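PDB 4I62: amino acid ABC transporter, periplasmic amino acid-binding protein, putative from Streptococcus pneumoniae, which binds L-arginine and probably delivers it, as the substrate-binding component of an amino acid ABC transporter, to the membrane permease. Local coordinates for residues G39-A44 against K101-I106. Sequence-based numbering, arbitrary orientation.
Sequences GKLVVA and KADLAI
Val-43 and Ala-44 of strand 40-45 pair in parallel with Leu-104 and Ala-105, the Ala-44 N to Leu-104 O bond of 2.9 Å being followed by a weak one from Ile-106 N to Ala-44 O. One step earlier, Val-42 O takes two donors: Leu-104 N, lying in the carbonyl plane, and Asp-103 N, closer at 2.8 Å but tilted from that plane and in a less straight hydrogen bond. Next to this, a side chain supplies the acceptor for Val-42 N. Asp-103 turns its carboxylate back beside its own N (chi1 -60°), and OD2 receives Val-42 N at 2.9 Å in an almost straight bond (172°), met on the anti side. The same oxygen forms a salt bridge with Lys-38, so it is gripped by a charge and an amide, and it also lies against Val-42 CB. Strand 40-45 is the middle of three parallel strands in order 2-1-3, with 82-87 on its other edge, part of a lobe of the type II periplasmic binding protein fold; Ala-105 has its side chain about 9 Å from the bound arginine. On the face of Val-43 and Leu-104, Leu-41 CD1 meets Leu-104 CD1 at 3.9 Å, while Val-43 CG1, anti to its amide nitrogen (chi1 175°), rests on Ile-106 CG1 at 3.8 Å. On the other face, that of Ala-44 and Ala-105, Ala-44 CB touches Ala-102 CB at 3.7 Å. Helix 67-79 covers Leu-41 and Ile-106, whereas Val-93 of helix 90-98 packs on Ala-44 and Ala-105, the latter also touching Leu-94 and Val-97.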
ATOM      1  N   GLY A  39     -13.507  18.925 -13.477  1.00 15.46           N
ATOM      2  CA  GLY A  39     -13.890  19.356 -12.144  1.00 16.09           C
ATOM      3  C   GLY A  39     -13.667  18.352 -11.029  1.00 14.31           C
ATOM      4  O   GLY A  39     -14.079  18.606  -9.885  1.00 14.56           O
ATOM      5  N   LYS A  40     -12.987  17.248 -11.323  1.00 13.53           N
ATOM      6  CA  LYS A  40     -12.766  16.225 -10.301  1.00 13.70           C
ATOM      7  C   LYS A  40     -11.512  15.430 -10.622  1.00 12.70           C
ATOM      8  O   LYS A  40     -11.094  15.386 -11.768  1.00 13.81           O
ATOM      9  CB  LYS A  40     -13.971  15.308 -10.131  1.00 16.41           C
ATOM     10  CG  LYS A  40     -14.289  14.479 -11.322  1.00 20.38           C
ATOM     11  CD  LYS A  40     -15.586  13.733 -11.023  1.00 23.19           C
ATOM     12  CE  LYS A  40     -15.945  12.779 -12.123  1.00 26.89           C
ATOM     13  NZ  LYS A  40     -17.233  12.099 -11.780  1.00 26.05           N
ATOM     14  N   LEU A  41     -10.916  14.891  -9.570  1.00 12.24           N
ATOM     15  CA  LEU A  41      -9.701  14.090  -9.629  1.00 10.83           C
ATOM     16  C   LEU A  41     -10.102  12.683  -9.192  1.00 11.64           C
ATOM     17  O   LEU A  41     -10.543  12.502  -8.061  1.00 12.36           O
ATOM     18  CB  LEU A  41      -8.656  14.652  -8.651  1.00 10.96           C
ATOM     19  CG  LEU A  41      -7.340  13.863  -8.532  1.00 11.22           C
ATOM     20  CD1 LEU A  41      -6.508  14.012  -9.787  1.00 12.00           C
ATOM     21  CD2 LEU A  41      -6.581  14.308  -7.290  1.00 10.88           C
ATOM     22  N   VAL A  42      -9.946  11.686 -10.061  1.00 10.70           N
ATOM     23  CA  VAL A  42     -10.331  10.312  -9.739  1.00 10.73           C
ATOM     24  C   VAL A  42      -9.114   9.515  -9.303  1.00  9.56           C
ATOM     25  O   VAL A  42      -8.148   9.393 -10.052  1.00 10.48           O
ATOM     26  CB  VAL A  42     -11.012   9.634 -10.953  1.00 12.22           C
ATOM     27  CG1 VAL A  42     -11.459   8.226 -10.572  1.00 12.79           C
ATOM     28  CG2 VAL A  42     -12.230  10.438 -11.459  1.00 13.61           C
ATOM     29  N   VAL A  43      -9.145   9.024  -8.071  1.00  9.16           N
ATOM     30  CA  VAL A  43      -8.001   8.321  -7.469  1.00  8.11           C
ATOM     31  C   VAL A  43      -8.357   6.859  -7.222  1.00  8.79           C
ATOM     32  O   VAL A  43      -9.267   6.550  -6.452  1.00  9.55           O
ATOM     33  CB  VAL A  43      -7.620   9.002  -6.143  1.00  9.06           C
ATOM     34  CG1 VAL A  43      -6.494   8.220  -5.423  1.00  9.87           C
ATOM     35  CG2 VAL A  43      -7.149  10.461  -6.375  1.00 10.42           C
ATOM     36  N   ALA A  44      -7.607   5.990  -7.868  1.00  8.27           N
ATOM     37  CA  ALA A  44      -7.750   4.534  -7.674  1.00  8.88           C
ATOM     38  C   ALA A  44      -6.965   4.074  -6.461  1.00  7.86           C
ATOM     39  O   ALA A  44      -5.807   4.483  -6.274  1.00  8.42           O
ATOM     40  CB  ALA A  44      -7.288   3.787  -8.911  1.00 10.01           C
ATOM     41  N   LYS A 101      -9.253   5.101 -16.686  1.00 15.89           N
ATOM     42  CA  LYS A 101     -10.406   5.016 -15.797  1.00 17.21           C
ATOM     43  C   LYS A 101     -10.195   5.741 -14.458  1.00 16.10           C
ATOM     44  O   LYS A 101     -11.160   6.039 -13.743  1.00 18.18           O
ATOM     45  CB  LYS A 101     -10.757   3.549 -15.559  1.00 17.76           C
ATOM     46  CG  LYS A 101     -11.146   2.804 -16.822  1.00 24.91           C
ATOM     47  CD  LYS A 101     -11.090   1.294 -16.624  1.00 31.47           C
ATOM     48  CE  LYS A 101     -12.165   0.797 -15.678  1.00 34.99           C
ATOM     49  NZ  LYS A 101     -12.132  -0.702 -15.564  1.00 38.16           N
ATOM     50  N   ALA A 102      -8.938   5.995 -14.110  1.00 13.39           N
ATOM     51  CA  ALA A 102      -8.593   6.827 -12.957  1.00 11.61           C
ATOM     52  C   ALA A 102      -7.461   7.751 -13.364  1.00 10.27           C
ATOM     53  O   ALA A 102      -6.696   7.432 -14.284  1.00 12.92           O
ATOM     54  CB  ALA A 102      -8.186   5.966 -11.765  1.00 12.50           C
ATOM     55  N   ASP A 103      -7.330   8.890 -12.684  1.00 10.95           N
ATOM     56  CA  ASP A 103      -6.269   9.852 -12.979  1.00 10.82           C
ATOM     57  C   ASP A 103      -4.960   9.563 -12.239  1.00 10.95           C
ATOM     58  O   ASP A 103      -3.872   9.795 -12.785  1.00 11.63           O
ATOM     59  CB  ASP A 103      -6.746  11.249 -12.590  1.00 11.16           C
ATOM     60  CG  ASP A 103      -7.987  11.650 -13.349  1.00 14.26           C
ATOM     61  OD1 ASP A 103      -7.987  11.500 -14.593  1.00 17.07           O
ATOM     62  OD2 ASP A 103      -8.992  12.071 -12.722  1.00 14.47           O
ATOM     63  N   LEU A 104      -5.068   9.098 -10.997  1.00  9.41           N
ATOM     64  CA  LEU A 104      -3.902   8.805 -10.154  1.00  8.82           C
ATOM     65  C   LEU A 104      -4.154   7.489  -9.449  1.00  8.11           C
ATOM     66  O   LEU A 104      -5.303   7.176  -9.144  1.00  9.32           O
ATOM     67  CB  LEU A 104      -3.688   9.876  -9.062  1.00  8.62           C
ATOM     68  CG  LEU A 104      -3.436  11.291  -9.540  1.00  9.84           C
ATOM     69  CD1 LEU A 104      -3.366  12.232  -8.337  1.00 10.69           C
ATOM     70  CD2 LEU A 104      -2.148  11.377 -10.390  1.00 11.18           C
ATOM     71  N   ALA A 105      -3.070   6.785  -9.146  1.00  7.44           N
ATOM     72  CA  ALA A 105      -3.106   5.716  -8.150  1.00  7.94           C
ATOM     73  C   ALA A 105      -2.381   6.238  -6.923  1.00  7.05           C
ATOM     74  O   ALA A 105      -1.184   6.545  -7.000  1.00  8.37           O
ATOM     75  CB  ALA A 105      -2.427   4.453  -8.654  1.00  8.83           C
ATOM     76  N   ILE A 106      -3.110   6.337  -5.814  1.00  7.19           N
ATOM     77  CA  ILE A 106      -2.518   6.703  -4.526  1.00  7.29           C
ATOM     78  C   ILE A 106      -2.950   5.574  -3.583  1.00  7.16           C
ATOM     79  O   ILE A 106      -4.063   5.589  -3.045  1.00  8.12           O
ATOM     80  CB  ILE A 106      -2.970   8.089  -3.995  1.00  7.66           C
ATOM     81  CG1 ILE A 106      -2.829   9.160  -5.084  1.00  7.94           C
ATOM     82  CG2 ILE A 106      -2.123   8.432  -2.771  1.00  8.81           C
ATOM     83  CD1 ILE A 106      -3.304  10.555  -4.635  1.00  9.56           C
TER